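Local coordinates for probable glucarate dehydratase (Mycobacterium smegmatis str. MC2 155, PDB 3VDG), which probably dehydrates glucarate or a related acid sugar, as a metal-dependent member of the enolase superfamily, at residues A[60-64]-A[138-143]; A[71-75]-A[347-351]; A[170-174]-A[203-207]; A[197-202]-A[231-236]. One frame throughout, in Å; residues are numbered along the deposited sequence.

Contacts 1 and 2 lie together, centres 8 Å apart, where strands 55-65 and 70-75 pair in the small antiparallel sheet of what is, as in other enolase-superfamily members, the N-terminal capping domain. Contact 1 backs that sheet with helix 131-151; contact 2 ties its last strand to the start of helix 349-360, in the barrel. Contacts 3 and 4, with centres 9 Å apart, share helix 194-208 across the chain's centre from contact 1; the centres of contacts 1 and 4 are about 39 Å apart. Segments of contacts 1 and 2 alternate along the chain, as do those of 3 and 4, and contact 1 closes before contact 3 opens. Contact 2 encloses most of the barrel, strands 166-174 to 339-342.

Contact 1: A[60-64]-A[138-143]; sequences VIQLD and PFEVAC
Leu63 and Ala142 meet at the tight end of this contact, with Leu63 CB only 3.6 Å from Ala142 CB. The methyl of Ala142 is directed at the strand, and Leu63 CA and Ala142 CA come within 6.1 Å of each other. Just beyond it, Leu63 holds CG anti to its backbone N (chi1 179°), and CD2 comes to rest 3.7 Å from Cys143 SG. The other branch of the same leucine, CD1, sits at the edge of the Phe139 ring, near its plane and 4.2 Å from Phe139 CD1.

Two residues back along the strand, Ile61 splits its branches between two partners. Its longer arm carries CD1 over to the Pro138 ring, 3.7 Å from Pro138 CB, while CG2 approaches the Phe139 ring obliquely at a slacker 4.1 Å from Phe139 CE1. That same CG2 is looser still against Ala142 CB, at 4.3 Å. The far side of the strand has a different character: Gln62 turns away from the helix and bonds Glu407, and partly exposed Asp64 pairs with Arg34.

Strand and helix axes cross at 50°, 8.5 Å apart at their closest. Helix 131-151 thus lies against the three-stranded sheet of the capping domain, with Leu85, Ala88 and Ile92 of helix 79-92 packing on Phe139. Pro138 falls where the helix kinks. The chemistry is wholly apolar: every touching residue is buried, and shape and the exclusion of water, with no polar pairing between strand and helix, hold the two together.

Contact 2: A[71-75]-A[347-351]; sequences GLGET and HLGIS
Glu74 reaches helix 349-360 because its chain is stretched out, with CG anti to the backbone N (chi1 180°) and the next bond extended as well (chi2 -172°), which sets the carboxylate beside Leu348 and Ser351. OE2 takes the Leu348 N-H through its syn lone pair at 2.8 Å. OE1 receives Ser351 N at 2.9 Å along a nearly straight bond, though the donor stands 53° above the carboxylate plane. Ile350 CG2 meets the strand just before Glu74, 3.6 Å from Gly73 C, and touches Leu72 CB at 4.1 Å. His347 braces the turn by giving ND1 to Leu348 O at 3.0 Å, its NE2 being bonded to Thr371.

Arg58 of strand 55-65 forms a salt bridge with Glu74 OE2 and also bonds Ser351 OG, which is bonded to His318 NE2 as well. Leu348, at the N-cap position, has no polar side chain to offer the first turn, and Glu74 OE1 takes up the Ser351 N-H of that turn from across the domain interface. A buried carboxylate gripped by two backbone N-H groups and an arginine, beside the positive end of a helix dipole, is probably kept ionised, making this a polar link between capping domain and barrel.

Contact 3: A[170-174]-A[203-207]; sequences SAYLF and RMIDE
Met204 is the side chain that spans the gap to Ala171, Tyr172 and Leu173. It leaves the helix with CB directed at the strand, and CG anti to the backbone N (chi1 -160°) continues straight on; these two carbons act as the span and make no close approach to the strand. SD is the first atom to arrive, 3.8 Å from Ala171 CB and 3.7 Å from Tyr172 N, so the sulfur rides over the backbone between the two residues. There the chain bends (chi3 -77°) and swings CE along the strand, 3.6 Å from Tyr172 O and 4.0 Å from Leu173 CD2. Leu173 and Met204 thus cross obliquely, methyl against thioether. Ile205, one residue on, adds a looser touch of CG1 on Ala171 CB at 4.2 Å.

Tyr172 meets the helix through its backbone; its CB is directed away from it. Phe174 CE1 lies 3.4 Å above the plane of one face of the tyrosine ring, offset toward the rim, and the OH bonds Lys216. The side chain is about 4 Å at its nearest from a bound acetate and a bound formate, probably from the crystallisation liquor, though they may mark a pocket. Tyr172 O is bonded to Trp375, which together with Pro374 also packs on Met204.

Strand 166-174, helix 194-208 and strand 213-216 form a beta-alpha-beta crossover at the start of the barrel. Strand and helix run nearly antiparallel, at 160°, while strand 213-216 hydrogen-bonds alongside strand 166-174, and its Ile213 touches both Leu173 and Ile205.

Contact 4: A[197-202]-A[231-236]; sequences IVAQAR and ALRAAF
The Phe236 ring and the Arg202 guanidinium meet at an oblique angle, planes 37° apart, between two neighbouring outer helices of the beta/alpha barrel, 194-208 and 222-235. Val198 O stands at the ring's edge, near its plane. Ala201 CB comes in obliquely at 3.7 Å from Phe236 CE2, as does Arg202 CG, 3.8 Å from Phe236 CZ. His239 adds an edge-to-face ring contact, and Ile213 of the barrel and Ile205 also touch the phenylalanine. Its chi1 of -59° helps turn the ring back across the gap, just where the chain leaves helical geometry.

The helices themselves cross at 42° and pack through small residues. Val198 splits its methyls, CG2 lying 3.6 Å from Ala231 CB and CG1 reaching Ala235 CB one turn later at 4.0 Å. Leu232 places CD2 3.7 Å from Ala201 CB and CD1 against Ile197 CG2, and it goes on to touch Leu173 of the first barrel strand. Leu232 and Ala201 are buried, whereas Arg202 is exposed.

Arg202 runs extended from CG to NE, which brings NH2 obliquely to 3.6 Å from Ala235 CB. In the plane of the guanidinium a water accepts from Arg202 NH1 at 2.9 Å and donates to Ala235 O at 2.7 Å, bridging the two helices.

Contact 1: A[60-64]-A[138-143]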
loop_
_atom_site.group_PDB
_atom_site.type_symbol
_atom_site.label_atom_id
_atom_site.label_comp_id
_atom_site.label_asym_id
_atom_site.label_seq_id
_atom_site.Cartn_x
_atom_site.Cartn_y
_atom_site.Cartn_z
ATOM N N VAL A 60 -26.194 4.056 -5.351
ATOM C CA VAL A 60 -25.902 2.645 -5.078
ATOM C C VAL A 60 -25.441 1.992 -6.363
ATOM O O VAL A 60 -26.104 2.115 -7.419
ATOM C CB VAL A 60 -27.150 1.929 -4.553
ATOM C CG1 VAL A 60 -26.931 0.411 -4.525
ATOM C CG2 VAL A 60 -27.509 2.465 -3.162
ATOM N N ILE A 61 -24.289 1.328 -6.296
ATOM C CA ILE A 61 -23.760 0.559 -7.418
ATOM C C ILE A 61 -24.031 -0.910 -7.180
ATOM O O ILE A 61 -23.687 -1.451 -6.132
ATOM C CB ILE A 61 -22.231 0.748 -7.629
ATOM C CG1 ILE A 61 -21.929 2.061 -8.357
ATOM C CG2 ILE A 61 -21.659 -0.364 -8.508
ATOM C CD1 ILE A 61 -22.190 3.292 -7.529
ATOM N N GLN A 62 -24.675 -1.546 -8.155
ATOM C CA GLN A 62 -24.815 -3.004 -8.155
ATOM C C GLN A 62 -23.996 -3.464 -9.346
ATOM O O GLN A 62 -24.305 -3.131 -10.500
ATOM C CB GLN A 62 -26.283 -3.417 -8.292
ATOM C CG GLN A 62 -27.053 -3.391 -6.976
ATOM C CD GLN A 62 -28.559 -3.505 -7.181
ATOM O OE1 GLN A 62 -29.167 -2.658 -7.832
ATOM N NE2 GLN A 62 -29.159 -4.550 -6.625
ATOM N N LEU A 63 -22.904 -4.169 -9.070
ATOM C CA LEU A 63 -21.961 -4.515 -10.125
ATOM C C LEU A 63 -22.214 -5.985 -10.457
ATOM O O LEU A 63 -22.005 -6.854 -9.614
ATOM C CB LEU A 63 -20.518 -4.306 -9.637
ATOM C CG LEU A 63 -19.442 -4.661 -10.663
ATOM C CD1 LEU A 63 -19.468 -3.640 -11.785
ATOM C CD2 LEU A 63 -18.045 -4.722 -10.049
ATOM N N ASP A 64 -22.676 -6.244 -11.679
ATOM C CA ASP A 64 -23.100 -7.581 -12.102
ATOM C C ASP A 64 -22.000 -8.325 -12.861
ATOM O O ASP A 64 -21.233 -7.712 -13.608
ATOM C CB ASP A 64 -24.344 -7.442 -12.983
ATOM C CG ASP A 64 -25.511 -6.803 -12.227
ATOM O OD1 ASP A 64 -25.752 -7.198 -11.067
ATOM O OD2 ASP A 64 -26.178 -5.905 -12.782
ATOM N N PRO A 138 -16.438 3.328 -5.807
ATOM C CA PRO A 138 -17.560 2.394 -5.624
ATOM C C PRO A 138 -17.445 1.115 -6.460
ATOM O O PRO A 138 -17.933 0.050 -6.048
ATOM C CB PRO A 138 -18.782 3.202 -6.104
ATOM C CG PRO A 138 -18.213 4.234 -7.031
ATOM C CD PRO A 138 -16.877 4.606 -6.402
ATOM N N PHE A 139 -16.818 1.208 -7.623
ATOM C CA PHE A 139 -16.619 0.006 -8.433
ATOM C C PHE A 139 -15.589 -0.912 -7.802
ATOM O O PHE A 139 -15.734 -2.140 -7.836
ATOM C CB PHE A 139 -16.232 0.358 -9.863
ATOM C CG PHE A 139 -17.313 1.080 -10.594
ATOM C CD1 PHE A 139 -18.427 0.391 -11.071
ATOM C CD2 PHE A 139 -17.244 2.455 -10.766
ATOM C CE1 PHE A 139 -19.461 1.062 -11.711
ATOM C CE2 PHE A 139 -18.273 3.131 -11.423
ATOM C CZ PHE A 139 -19.374 2.431 -11.899
ATOM N N GLU A 140 -14.554 -0.317 -7.213
ATOM C CA GLU A 140 -13.530 -1.103 -6.525
ATOM C C GLU A 140 -14.137 -1.802 -5.320
ATOM O O GLU A 140 -13.842 -2.964 -5.048
ATOM C CB GLU A 140 -12.376 -0.201 -6.075
ATOM C CG GLU A 140 -11.153 -0.952 -5.582
ATOM C CD GLU A 140 -11.043 -1.026 -4.058
ATOM O OE1 GLU A 140 -12.012 -0.666 -3.339
ATOM O OE2 GLU A 140 -9.967 -1.450 -3.570
ATOM N N VAL A 141 -14.989 -1.104 -4.579
ATOM C CA VAL A 141 -15.611 -1.724 -3.388
ATOM C C VAL A 141 -16.513 -2.881 -3.839
ATOM O O VAL A 141 -16.473 -3.963 -3.267
ATOM C CB VAL A 141 -16.414 -0.698 -2.554
ATOM C CG1 VAL A 141 -17.293 -1.396 -1.517
ATOM C CG2 VAL A 141 -15.458 0.275 -1.837
ATOM N N ALA A 142 -17.302 -2.648 -4.889
ATOM C CA ALA A 142 -18.149 -3.699 -5.445
ATOM C C ALA A 142 -17.325 -4.893 -5.967
ATOM O O ALA A 142 -17.743 -6.063 -5.847
ATOM C CB ALA A 142 -19.052 -3.130 -6.549
ATOM N N CYS A 143 -16.164 -4.617 -6.559
ATOM C CA CYS A 143 -15.275 -5.703 -7.014
ATOM C C CYS A 143 -14.791 -6.547 -5.840
ATOM O O CYS A 143 -14.777 -7.785 -5.916
ATOM C CB CYS A 143 -14.051 -5.167 -7.778
ATOM S SG CYS A 143 -14.385 -4.711 -9.497
#

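Contact 2: A[71-75]-A[347-351]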
loop_
_atom_site.group_PDB
_atom_site.type_symbol
_atom_site.label_atom_id
_atom_site.label_comp_id
_atom_site.label_asym_id
_atom_site.label_seq_id
_atom_site.Cartn_x
_atom_site.Cartn_y
_atom_site.Cartn_z
ATOM N N GLY A 71 -21.908 -7.340 -6.835
ATOM C CA GLY A 71 -21.165 -6.626 -5.783
ATOM C C GLY A 71 -21.797 -5.248 -5.540
ATOM O O GLY A 71 -22.395 -4.652 -6.448
ATOM N N LEU A 72 -21.629 -4.723 -4.330
ATOM C CA LEU A 72 -22.254 -3.456 -3.954
ATOM C C LEU A 72 -21.180 -2.413 -3.670
ATOM O O LEU A 72 -20.137 -2.726 -3.092
ATOM C CB LEU A 72 -23.112 -3.635 -2.684
ATOM C CG LEU A 72 -24.230 -4.685 -2.787
ATOM C CD1 LEU A 72 -24.997 -4.774 -1.459
ATOM C CD2 LEU A 72 -25.123 -4.314 -3.957
ATOM N N GLY A 73 -21.459 -1.172 -4.072
ATOM C CA GLY A 73 -20.624 -0.025 -3.730
ATOM C C GLY A 73 -21.583 1.139 -3.486
ATOM O O GLY A 73 -22.767 1.062 -3.850
ATOM N N GLU A 74 -21.073 2.231 -2.918
ATOM C CA GLU A 74 -21.916 3.385 -2.595
ATOM C C GLU A 74 -21.068 4.627 -2.714
ATOM O O GLU A 74 -19.894 4.632 -2.310
ATOM C CB GLU A 74 -22.464 3.270 -1.165
ATOM C CG GLU A 74 -23.361 4.435 -0.732
ATOM C CD GLU A 74 -23.722 4.376 0.751
ATOM O OE1 GLU A 74 -23.816 3.267 1.325
ATOM O OE2 GLU A 74 -23.930 5.448 1.359
ATOM N N THR A 75 -21.650 5.683 -3.276
ATOM C CA THR A 75 -20.893 6.903 -3.526
ATOM C C THR A 75 -21.846 8.105 -3.528
ATOM O O THR A 75 -23.030 7.968 -3.172
ATOM C CB THR A 75 -20.149 6.759 -4.881
ATOM O OG1 THR A 75 -19.352 7.923 -5.146
ATOM C CG2 THR A 75 -21.139 6.566 -6.003
ATOM N N HIS A 347 -24.144 8.839 4.852
ATOM C CA HIS A 347 -23.945 7.573 4.134
ATOM C C HIS A 347 -24.864 6.493 4.665
ATOM O O HIS A 347 -25.448 6.624 5.738
ATOM C CB HIS A 347 -22.490 7.121 4.283
ATOM C CG HIS A 347 -22.146 6.642 5.679
ATOM N ND1 HIS A 347 -22.435 5.392 6.115
ATOM C CD2 HIS A 347 -21.541 7.300 6.754
ATOM C CE1 HIS A 347 -22.032 5.261 7.400
ATOM N NE2 HIS A 347 -21.486 6.429 7.787
ATOM N N LEU A 348 -24.974 5.405 3.922
ATOM C CA LEU A 348 -25.873 4.299 4.275
ATOM C C LEU A 348 -25.064 3.033 4.560
ATOM O O LEU A 348 -23.867 3.109 4.815
ATOM C CB LEU A 348 -26.882 4.087 3.149
ATOM C CG LEU A 348 -27.788 5.309 2.938
ATOM C CD1 LEU A 348 -28.792 5.126 1.795
ATOM C CD2 LEU A 348 -28.498 5.669 4.245
ATOM N N GLY A 349 -25.707 1.875 4.518
ATOM C CA GLY A 349 -25.099 0.643 5.036
ATOM C C GLY A 349 -24.012 -0.034 4.200
ATOM O O GLY A 349 -23.185 -0.793 4.731
ATOM N N ILE A 350 -24.016 0.217 2.900
ATOM C CA ILE A 350 -22.955 -0.291 2.030
ATOM C C ILE A 350 -21.640 0.404 2.385
ATOM O O ILE A 350 -20.609 -0.252 2.642
ATOM C CB ILE A 350 -23.311 -0.064 0.547
ATOM C CG1 ILE A 350 -24.578 -0.853 0.175
ATOM C CG2 ILE A 350 -22.113 -0.431 -0.334
ATOM C CD1 ILE A 350 -25.199 -0.449 -1.157
ATOM N N SER A 351 -21.665 1.739 2.412
ATOM C CA SER A 351 -20.498 2.493 2.879
ATOM C C SER A 351 -20.097 2.055 4.281
ATOM O O SER A 351 -18.908 1.923 4.589
ATOM C CB SER A 351 -20.783 4.005 2.873
ATOM O OG SER A 351 -20.763 4.520 1.545
#

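Contact 3: A[170-174]-A[203-207]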
loop_
_atom_site.group_PDB
_atom_site.type_symbol
_atom_site.label_atom_id
_atom_site.label_comp_id
_atom_site.label_asym_id
_atom_site.label_seq_id
_atom_site.Cartn_x
_atom_site.Cartn_y
_atom_site.Cartn_z
ATOM N N SER A 170 -17.065 7.419 16.564
ATOM C CA SER A 170 -17.302 8.581 17.429
ATOM C C SER A 170 -18.741 9.075 17.312
ATOM O O SER A 170 -19.446 8.749 16.356
ATOM C CB SER A 170 -16.343 9.713 17.075
ATOM O OG SER A 170 -16.531 10.098 15.728
ATOM N N ALA A 171 -19.170 9.846 18.310
ATOM C CA ALA A 171 -20.442 10.566 18.282
ATOM C C ALA A 171 -20.180 11.863 17.502
ATOM O O ALA A 171 -19.349 12.676 17.913
ATOM C CB ALA A 171 -20.841 10.911 19.718
ATOM N N TYR A 172 -20.869 12.051 16.381
ATOM C CA TYR A 172 -20.623 13.199 15.512
ATOM C C TYR A 172 -21.695 14.266 15.803
ATOM O O TYR A 172 -22.802 14.184 15.289
ATOM C CB TYR A 172 -20.698 12.750 14.041
ATOM C CG TYR A 172 -19.955 13.646 13.061
ATOM C CD1 TYR A 172 -19.749 14.999 13.333
ATOM C CD2 TYR A 172 -19.478 13.139 11.852
ATOM C CE1 TYR A 172 -19.078 15.821 12.439
ATOM C CE2 TYR A 172 -18.800 13.957 10.951
ATOM C CZ TYR A 172 -18.608 15.293 11.247
ATOM O OH TYR A 172 -17.938 16.104 10.361
ATOM N N LEU A 173 -21.360 15.237 16.660
ATOM C CA LEU A 173 -22.293 16.274 17.118
ATOM C C LEU A 173 -22.309 17.501 16.182
ATOM O O LEU A 173 -21.272 17.891 15.649
ATOM C CB LEU A 173 -21.880 16.741 18.536
ATOM C CG LEU A 173 -21.655 15.646 19.585
ATOM C CD1 LEU A 173 -21.428 16.230 20.981
ATOM C CD2 LEU A 173 -22.824 14.659 19.615
ATOM N N PHE A 174 -23.490 18.100 16.013
ATOM C CA PHE A 174 -23.666 19.287 15.180
ATOM C C PHE A 174 -24.566 20.288 15.909
ATOM O O PHE A 174 -25.555 19.916 16.532
ATOM C CB PHE A 174 -24.427 18.930 13.904
ATOM C CG PHE A 174 -23.612 18.194 12.870
ATOM C CD1 PHE A 174 -23.417 16.818 12.968
ATOM C CD2 PHE A 174 -23.100 18.867 11.774
ATOM C CE1 PHE A 174 -22.701 16.135 12.001
ATOM C CE2 PHE A 174 -22.381 18.191 10.791
ATOM C CZ PHE A 174 -22.184 16.815 10.912
ATOM N N ARG A 203 -28.101 11.962 24.365
ATOM C CA ARG A 203 -29.077 11.191 23.623
ATOM C C ARG A 203 -28.362 10.218 22.688
ATOM O O ARG A 203 -28.710 9.048 22.610
ATOM C CB ARG A 203 -29.995 12.123 22.830
ATOM C CG ARG A 203 -31.192 11.441 22.181
ATOM C CD ARG A 203 -32.155 12.467 21.587
ATOM N NE ARG A 203 -33.429 11.873 21.172
ATOM C CZ ARG A 203 -33.698 11.436 19.940
ATOM N NH1 ARG A 203 -32.791 11.515 18.978
ATOM N NH2 ARG A 203 -34.883 10.916 19.661
ATOM N N MET A 204 -27.348 10.707 21.982
ATOM C CA MET A 204 -26.639 9.884 20.994
ATOM C C MET A 204 -25.824 8.772 21.663
ATOM O O MET A 204 -25.833 7.614 21.230
ATOM C CB MET A 204 -25.729 10.771 20.143
ATOM C CG MET A 204 -25.314 10.151 18.826
ATOM S SD MET A 204 -24.132 11.216 17.944
ATOM C CE MET A 204 -25.230 12.462 17.297
ATOM N N ILE A 205 -25.132 9.115 22.735
ATOM C CA ILE A 205 -24.304 8.143 23.424
ATOM C C ILE A 205 -25.100 7.091 24.218
ATOM O O ILE A 205 -24.675 5.941 24.322
ATOM C CB ILE A 205 -23.280 8.840 24.319
ATOM C CG1 ILE A 205 -22.225 9.543 23.435
ATOM C CG2 ILE A 205 -22.623 7.842 25.256
ATOM C CD1 ILE A 205 -21.407 10.582 24.162
ATOM N N ASP A 206 -26.254 7.474 24.763
ATOM C CA ASP A 206 -27.183 6.496 25.360
ATOM C C ASP A 206 -27.609 5.470 24.322
ATOM O O ASP A 206 -27.745 4.299 24.628
ATOM C CB ASP A 206 -28.445 7.182 25.895
ATOM C CG ASP A 206 -28.198 7.924 27.200
ATOM O OD1 ASP A 206 -27.109 7.750 27.773
ATOM O OD2 ASP A 206 -29.089 8.683 27.648
ATOM N N GLU A 207 -27.851 5.922 23.098
ATOM C CA GLU A 207 -28.358 5.038 22.058
ATOM C C GLU A 207 -27.234 4.175 21.429
ATOM O O GLU A 207 -27.419 2.983 21.215
ATOM C CB GLU A 207 -29.135 5.863 21.025
ATOM C CG GLU A 207 -29.437 5.201 19.691
ATOM C CD GLU A 207 -30.622 4.263 19.736
ATOM O OE1 GLU A 207 -31.154 4.010 20.838
ATOM O OE2 GLU A 207 -31.016 3.775 18.655
#

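Contact 4: A[197-202]-A[231-236]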
loop_
_atom_site.group_PDB
_atom_site.type_symbol
_atom_site.label_atom_id
_atom_site.label_comp_id
_atom_site.label_asym_id
_atom_site.label_seq_id
_atom_site.Cartn_x
_atom_site.Cartn_y
_atom_site.Cartn_z
ATOM N N ILE A 197 -25.735 21.134 22.936
ATOM C CA ILE A 197 -24.742 20.177 22.433
ATOM C C ILE A 197 -24.531 19.023 23.427
ATOM O O ILE A 197 -24.450 17.853 23.041
ATOM C CB ILE A 197 -23.408 20.907 22.153
ATOM C CG1 ILE A 197 -23.524 21.780 20.893
ATOM C CG2 ILE A 197 -22.250 19.925 22.032
ATOM C CD1 ILE A 197 -23.901 21.013 19.624
ATOM N N VAL A 198 -24.453 19.340 24.715
ATOM C CA VAL A 198 -24.325 18.304 25.732
ATOM C C VAL A 198 -25.558 17.394 25.738
ATOM O O VAL A 198 -25.439 16.181 25.863
ATOM C CB VAL A 198 -24.080 18.897 27.143
ATOM C CG1 VAL A 198 -24.293 17.829 28.213
ATOM C CG2 VAL A 198 -22.681 19.494 27.253
ATOM N N ALA A 199 -26.747 17.968 25.569
ATOM C CA ALA A 199 -27.967 17.166 25.553
ATOM C C ALA A 199 -27.985 16.222 24.353
ATOM O O ALA A 199 -28.437 15.087 24.435
ATOM C CB ALA A 199 -29.199 18.063 25.522
ATOM N N GLN A 200 -27.507 16.717 23.223
ATOM C CA GLN A 200 -27.468 15.930 22.011
ATOM C C GLN A 200 -26.505 14.757 22.207
ATOM O O GLN A 200 -26.821 13.631 21.843
ATOM C CB GLN A 200 -27.025 16.813 20.857
ATOM C CG GLN A 200 -26.955 16.110 19.517
ATOM C CD GLN A 200 -26.410 17.037 18.436
ATOM O OE1 GLN A 200 -25.302 16.848 17.964
ATOM N NE2 GLN A 200 -27.185 18.056 18.061
ATOM N N ALA A 201 -25.347 15.027 22.804
ATOM C CA ALA A 201 -24.363 13.984 23.120
ATOM C C ALA A 201 -24.956 12.889 24.014
ATOM O O ALA A 201 -24.735 11.701 23.789
ATOM C CB ALA A 201 -23.138 14.590 23.787
ATOM N N ARG A 202 -25.698 13.285 25.041
ATOM C CA ARG A 202 -26.289 12.293 25.943
ATOM C C ARG A 202 -27.250 11.375 25.203
ATOM O O ARG A 202 -27.227 10.150 25.386
ATOM C CB ARG A 202 -27.026 12.977 27.092
ATOM C CG ARG A 202 -26.131 13.615 28.125
ATOM C CD ARG A 202 -26.977 14.137 29.276
ATOM N NE ARG A 202 -26.279 15.144 30.067
ATOM C CZ ARG A 202 -25.271 14.869 30.884
ATOM N NH1 ARG A 202 -24.838 13.621 31.004
ATOM N NH2 ARG A 202 -24.693 15.838 31.575
ATOM N N ALA A 231 -17.879 21.951 28.141
ATOM C CA ALA A 231 -19.070 21.345 28.726
ATOM C C ALA A 231 -19.115 19.855 28.434
ATOM O O ALA A 231 -19.529 19.051 29.284
ATOM C CB ALA A 231 -20.337 22.021 28.217
ATOM N N LEU A 232 -18.714 19.478 27.224
ATOM C CA LEU A 232 -18.649 18.062 26.882
ATOM C C LEU A 232 -17.645 17.373 27.787
ATOM O O LEU A 232 -17.911 16.279 28.283
ATOM C CB LEU A 232 -18.271 17.854 25.405
ATOM C CG LEU A 232 -19.403 18.220 24.445
ATOM C CD1 LEU A 232 -18.881 18.391 23.023
ATOM C CD2 LEU A 232 -20.510 17.169 24.493
ATOM N N ARG A 233 -16.488 18.000 27.991
ATOM C CA ARG A 233 -15.457 17.408 28.835
ATOM C C ARG A 233 -16.017 17.208 30.251
ATOM O O ARG A 233 -15.774 16.177 30.897
ATOM C CB ARG A 233 -14.199 18.288 28.866
ATOM C CG ARG A 233 -13.110 17.894 29.866
ATOM C CD ARG A 233 -12.729 16.414 29.847
ATOM N NE ARG A 233 -11.870 16.034 28.714
ATOM C CZ ARG A 233 -12.179 15.101 27.815
ATOM N NH1 ARG A 233 -13.326 14.437 27.910
ATOM N NH2 ARG A 233 -11.342 14.827 26.817
ATOM N N ALA A 234 -16.774 18.193 30.725
ATOM C CA ALA A 234 -17.366 18.119 32.071
ATOM C C ALA A 234 -18.371 16.983 32.163
ATOM O O ALA A 234 -18.411 16.253 33.150
ATOM C CB ALA A 234 -18.022 19.445 32.459
ATOM N N ALA A 235 -19.196 16.824 31.137
ATOM C CA ALA A 235 -20.222 15.772 31.169
ATOM C C ALA A 235 -19.683 14.355 30.895
ATOM O O ALA A 235 -20.271 13.374 31.354
ATOM C CB ALA A 235 -21.350 16.101 30.208
ATOM N N PHE A 236 -18.572 14.267 30.156
ATOM C CA PHE A 236 -17.991 12.999 29.678
ATOM C C PHE A 236 -16.482 13.017 29.903
ATOM O O PHE A 236 -15.712 13.189 28.958
ATOM C CB PHE A 236 -18.304 12.811 28.177
ATOM C CG PHE A 236 -19.770 12.794 27.867
ATOM C CD1 PHE A 236 -20.511 11.637 28.018
ATOM C CD2 PHE A 236 -20.418 13.944 27.444
ATOM C CE1 PHE A 236 -21.877 11.617 27.739
ATOM C CE2 PHE A 236 -21.771 13.931 27.159
ATOM C CZ PHE A 236 -22.512 12.768 27.309
HETATM O O HOH W 1 -22.518 13.707 32.765
#